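Local coordinates for carbohydrate-binding module family 14 protein (Pseudocercospora fuligena, PDB 4Z4A) that probably binds chitin as a fungal Avr4 effector with a family 14 carbohydrate-binding module, and is probably related to an effector recognised by the Cf-4 receptor, at residues B[42-55]-B[85-98]. Residues are numbered along the deposited sequence; the frame is centred on the assembly and turned at random.
Sequences KDCLYPSPKTCNGY and KKWCDWPENTTCGL. With EDO (1,2-ethanediol), chain N; EDO (1,2-ethanediol), chain M; EDO (1,2-ethanediol), chain Q; EDO (1,2-ethanediol), chain K.
Lys-86 reaches across to strand 45-48, its NZ giving a hydrogen bond of 2.9 Å to the backbone O of Leu-45 from a position tilted 29° out of the carbonyl plane. A kink at chi2 (-77°) followed by an extended tail carries the amine there, and the same amine also forms a salt bridge with Asp-83. Lys-42 returns the gesture: its NZ donates to Lys-85 O at 3.0 Å, the chain bending at its last torsion, and this amine also donates to both hydroxyls of one ethanediol, probably from the crystallisation liquor. Two lysines thus tie the segments together through main-chain carbonyls. Leu-45 lays CD1 against Lys-86, 3.7 Å from Lys-86 O.

The other end is locked covalently by the Cys-52–Cys-96 disulfide (chi3 -74°). Beyond it Leu-98 packs CB on Cys-52 SG at 3.9 Å and pushes CD1 into the 48-51 turn, 3.3 Å from Pro-49 O; Ser-48 OG braces that turn as an ST turn, accepting from Lys-50 N. Midway, Cys-88 SG, itself disulfide-bonded to Cys-75, meets Tyr-55 CE1 obliquely at 3.7 Å.

In this disulfide-rich family 14 module the contact joins the three-stranded antiparallel sheet, through its outer strand 45-48 and central strand 54-60, to the two-stranded sheet of 80-82 and 87-89 and the C-terminal tail.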
# COMPACT_ATOMS: atom_id res chain seq x y z
N LYS B 42 -5.86 -3.40 0.78
CA LYS B 42 -6.79 -2.28 0.60
C LYS B 42 -7.35 -1.74 1.90
O LYS B 42 -8.10 -0.75 1.87
CB LYS B 42 -7.91 -2.68 -0.34
CG LYS B 42 -7.42 -2.83 -1.78
CD LYS B 42 -8.55 -3.32 -2.66
CE LYS B 42 -8.06 -3.89 -3.98
NZ LYS B 42 -7.20 -2.95 -4.75
N ASP B 43 -7.02 -2.35 3.03
CA ASP B 43 -7.50 -1.84 4.30
C ASP B 43 -6.81 -0.55 4.72
O ASP B 43 -5.62 -0.40 4.47
CB ASP B 43 -7.28 -2.89 5.38
CG ASP B 43 -8.12 -4.13 5.23
OD1 ASP B 43 -9.26 -4.06 4.69
OD2 ASP B 43 -7.68 -5.16 5.75
N CYS B 44 -7.56 0.32 5.42
CA CYS B 44 -6.97 1.46 6.12
C CYS B 44 -6.35 2.45 5.12
O CYS B 44 -5.40 3.17 5.43
CB CYS B 44 -5.95 0.96 7.15
SG CYS B 44 -6.68 -0.20 8.33
N LEU B 45 -6.97 2.51 3.94
CA LEU B 45 -6.65 3.52 2.94
C LEU B 45 -7.86 4.41 2.70
O LEU B 45 -8.98 3.91 2.53
CB LEU B 45 -6.23 2.85 1.62
CG LEU B 45 -4.97 1.98 1.63
CD1 LEU B 45 -4.75 1.28 0.32
CD2 LEU B 45 -3.79 2.85 1.97
N TYR B 46 -7.60 5.71 2.59
CA TYR B 46 -8.67 6.72 2.56
C TYR B 46 -8.27 7.85 1.61
O TYR B 46 -7.10 8.09 1.41
CB TYR B 46 -8.86 7.32 3.96
CG TYR B 46 -8.99 6.30 5.08
CD1 TYR B 46 -7.85 5.81 5.74
CD2 TYR B 46 -10.22 5.78 5.47
CE1 TYR B 46 -7.94 4.88 6.75
CE2 TYR B 46 -10.31 4.84 6.46
CZ TYR B 46 -9.16 4.39 7.11
OH TYR B 46 -9.23 3.43 8.09
N PRO B 47 -9.25 8.55 1.05
CA PRO B 47 -8.99 9.76 0.32
C PRO B 47 -8.41 10.81 1.28
O PRO B 47 -8.67 10.74 2.49
CB PRO B 47 -10.35 10.21 -0.19
CG PRO B 47 -11.35 9.30 0.39
CD PRO B 47 -10.68 8.21 1.13
N SER B 48 -7.62 11.71 0.75
CA SER B 48 -7.20 12.89 1.49
C SER B 48 -8.21 14.01 1.24
O SER B 48 -8.44 14.37 0.09
CB SER B 48 -5.83 13.35 1.05
OG SER B 48 -5.59 14.67 1.48
N PRO B 49 -8.81 14.56 2.32
CA PRO B 49 -9.65 15.75 2.12
C PRO B 49 -8.83 16.96 1.66
O PRO B 49 -9.40 18.00 1.36
CB PRO B 49 -10.27 16.00 3.51
CG PRO B 49 -9.85 14.89 4.40
CD PRO B 49 -8.64 14.24 3.76
N LYS B 50 -7.52 16.84 1.57
CA LYS B 50 -6.67 17.96 1.22
C LYS B 50 -6.13 17.99 -0.21
O LYS B 50 -5.74 19.04 -0.70
CB LYS B 50 -5.56 18.01 2.27
CG LYS B 50 -4.32 18.82 1.97
CD LYS B 50 -3.28 18.60 3.06
CE LYS B 50 -3.88 18.59 4.47
NZ LYS B 50 -2.90 18.14 5.49
N THR B 51 -6.09 16.85 -0.91
CA THR B 51 -5.55 16.82 -2.29
C THR B 51 -6.10 15.60 -3.05
O THR B 51 -6.40 14.57 -2.43
CB THR B 51 -4.01 16.81 -2.30
OG1 THR B 51 -3.50 16.71 -3.64
CG2 THR B 51 -3.45 15.66 -1.47
N CYS B 52 -6.21 15.74 -4.37
CA CYS B 52 -6.53 14.60 -5.24
C CYS B 52 -5.25 13.85 -5.61
O CYS B 52 -5.35 12.72 -6.07
CB CYS B 52 -7.20 15.02 -6.53
SG CYS B 52 -8.78 15.87 -6.33
N ASN B 53 -4.07 14.46 -5.41
CA ASN B 53 -2.76 13.89 -5.85
C ASN B 53 -2.09 13.10 -4.70
O ASN B 53 -0.87 13.14 -4.54
CB ASN B 53 -1.82 14.97 -6.45
CG ASN B 53 -0.50 14.39 -7.05
OD1 ASN B 53 0.59 14.90 -6.76
ND2 ASN B 53 -0.58 13.37 -7.89
N GLY B 54 -2.91 12.45 -3.88
CA GLY B 54 -2.44 11.62 -2.79
C GLY B 54 -3.58 10.99 -2.01
O GLY B 54 -4.76 11.03 -2.43
N TYR B 55 -3.25 10.41 -0.87
CA TYR B 55 -4.21 9.66 -0.05
C TYR B 55 -3.69 9.57 1.37
O TYR B 55 -2.62 10.12 1.69
CB TYR B 55 -4.46 8.24 -0.63
CG TYR B 55 -3.19 7.42 -0.72
CD1 TYR B 55 -2.27 7.62 -1.76
CD2 TYR B 55 -2.94 6.40 0.20
CE1 TYR B 55 -1.11 6.87 -1.83
CE2 TYR B 55 -1.78 5.65 0.14
CZ TYR B 55 -0.88 5.86 -0.90
OH TYR B 55 0.28 5.10 -0.98
N LYS B 85 -10.85 1.57 -6.25
CA LYS B 85 -9.81 0.54 -6.30
C LYS B 85 -8.76 0.76 -5.25
O LYS B 85 -7.79 -0.03 -5.19
CB LYS B 85 -9.16 0.56 -7.72
CG LYS B 85 -10.03 -0.14 -8.73
CD LYS B 85 -9.45 -0.16 -10.13
CE LYS B 85 -10.36 -0.85 -11.12
NZ LYS B 85 -9.76 -0.87 -12.49
N LYS B 86 -8.89 1.82 -4.46
CA LYS B 86 -7.96 2.28 -3.39
C LYS B 86 -6.50 2.36 -3.87
O LYS B 86 -5.55 1.77 -3.29
CB LYS B 86 -8.04 1.34 -2.17
CG LYS B 86 -9.45 1.35 -1.56
CD LYS B 86 -9.65 2.60 -0.73
CE LYS B 86 -11.04 2.62 -0.06
NZ LYS B 86 -11.25 3.85 0.75
N TRP B 87 -6.34 3.01 -5.01
CA TRP B 87 -4.99 3.23 -5.52
C TRP B 87 -4.89 4.54 -6.25
O TRP B 87 -5.89 5.18 -6.62
CB TRP B 87 -4.54 2.07 -6.42
CG TRP B 87 -5.25 1.82 -7.72
CD1 TRP B 87 -6.33 2.53 -8.26
CD2 TRP B 87 -4.87 0.86 -8.73
NE1 TRP B 87 -6.64 2.01 -9.49
CE2 TRP B 87 -5.77 1.01 -9.81
CE3 TRP B 87 -3.86 -0.12 -8.82
CZ2 TRP B 87 -5.74 0.18 -10.93
CZ3 TRP B 87 -3.80 -0.93 -10.00
CH2 TRP B 87 -4.76 -0.78 -11.01
N CYS B 88 -3.64 4.92 -6.50
CA CYS B 88 -3.31 6.05 -7.41
C CYS B 88 -3.51 5.59 -8.85
O CYS B 88 -3.08 4.51 -9.22
CB CYS B 88 -1.88 6.51 -7.16
SG CYS B 88 -1.63 7.16 -5.51
N ASP B 89 -4.18 6.38 -9.68
CA ASP B 89 -4.63 5.89 -10.97
C ASP B 89 -4.68 7.09 -11.95
O ASP B 89 -4.52 8.25 -11.58
CB ASP B 89 -5.99 5.18 -10.78
CG ASP B 89 -6.43 4.26 -11.93
OD1 ASP B 89 -5.74 4.02 -12.94
OD2 ASP B 89 -7.50 3.63 -11.78
N TRP B 90 -4.85 6.72 -13.22
CA TRP B 90 -4.99 7.71 -14.30
C TRP B 90 -6.11 8.67 -13.90
O TRP B 90 -7.14 8.25 -13.35
CB TRP B 90 -5.31 7.00 -15.60
CG TRP B 90 -4.16 6.20 -16.12
CD1 TRP B 90 -3.87 4.92 -15.88
CD2 TRP B 90 -3.12 6.69 -16.98
NE1 TRP B 90 -2.71 4.54 -16.53
CE2 TRP B 90 -2.24 5.61 -17.23
CE3 TRP B 90 -2.88 7.93 -17.59
CZ2 TRP B 90 -1.11 5.74 -18.03
CZ3 TRP B 90 -1.76 8.05 -18.42
CH2 TRP B 90 -0.90 6.97 -18.63
N PRO B 91 -5.94 9.95 -14.17
CA PRO B 91 -6.93 10.98 -13.80
C PRO B 91 -8.35 10.72 -14.24
O PRO B 91 -9.27 11.10 -13.53
CB PRO B 91 -6.42 12.24 -14.53
CG PRO B 91 -4.99 12.05 -14.66
CD PRO B 91 -4.71 10.56 -14.73
N GLU B 92 -8.53 10.05 -15.37
CA GLU B 92 -9.87 9.81 -15.88
C GLU B 92 -10.66 8.88 -14.97
O GLU B 92 -11.88 8.82 -15.08
CB GLU B 92 -9.83 9.19 -17.29
CG GLU B 92 -9.25 7.79 -17.36
CD GLU B 92 -8.71 7.36 -18.73
OE1 GLU B 92 -9.10 6.27 -19.21
OE2 GLU B 92 -7.86 8.08 -19.32
N ASN B 93 -9.93 8.12 -14.15
CA ASN B 93 -10.56 7.21 -13.22
C ASN B 93 -10.73 7.73 -11.80
O ASN B 93 -11.11 6.95 -10.87
CB ASN B 93 -9.71 5.95 -13.14
CG ASN B 93 -9.60 5.27 -14.47
OD1 ASN B 93 -10.57 5.25 -15.26
ND2 ASN B 93 -8.44 4.68 -14.75
N THR B 94 -10.51 9.01 -11.58
CA THR B 94 -10.53 9.52 -10.21
C THR B 94 -11.91 9.58 -9.60
O THR B 94 -12.92 9.80 -10.28
CB THR B 94 -9.87 10.90 -10.11
OG1 THR B 94 -9.59 11.18 -8.75
CG2 THR B 94 -10.77 12.00 -10.72
N THR B 95 -11.96 9.36 -8.29
CA THR B 95 -13.11 9.60 -7.47
C THR B 95 -13.04 10.95 -6.72
O THR B 95 -13.94 11.28 -5.93
CB THR B 95 -13.23 8.49 -6.42
OG1 THR B 95 -11.97 8.40 -5.69
CG2 THR B 95 -13.58 7.21 -7.07
N CYS B 96 -12.00 11.73 -6.96
CA CYS B 96 -11.75 12.93 -6.16
C CYS B 96 -12.53 14.09 -6.76
O CYS B 96 -12.51 14.27 -7.99
CB CYS B 96 -10.28 13.27 -6.14
SG CYS B 96 -9.83 14.67 -5.05
N GLY B 97 -13.22 14.81 -5.90
CA GLY B 97 -14.08 15.92 -6.29
C GLY B 97 -13.54 17.28 -5.88
O GLY B 97 -14.18 18.29 -6.15
N LEU B 98 -12.36 17.33 -5.28
CA LEU B 98 -11.81 18.59 -4.76
C LEU B 98 -11.49 19.55 -5.90
O LEU B 98 -10.91 19.16 -6.89
CB LEU B 98 -10.55 18.34 -3.94
CG LEU B 98 -10.76 17.48 -2.69
CD1 LEU B 98 -9.46 17.33 -1.91
CD2 LEU B 98 -11.84 18.07 -1.79
C1 EDO N . -7.70 -3.19 -8.37
O1 EDO N . -8.51 -3.04 -7.19
C2 EDO N . -6.33 -2.62 -8.03
O2 EDO N . -5.66 -3.42 -7.03
C1 EDO M . -1.47 3.65 -3.46
O1 EDO M . -1.56 3.60 -4.88
C2 EDO M . -2.37 2.61 -2.75
O2 EDO M . -1.54 1.73 -1.97
C1 EDO Q . -3.50 -0.57 -2.90
O1 EDO Q . -3.30 -1.54 -1.87
C2 EDO Q . -4.18 -1.18 -4.12
O2 EDO Q . -5.54 -1.46 -3.85
C1 EDO K . -11.87 -1.76 5.93
O1 EDO K . -11.42 -2.34 4.72
C2 EDO K . -10.68 -1.17 6.66
O2 EDO K . -10.15 -0.03 6.02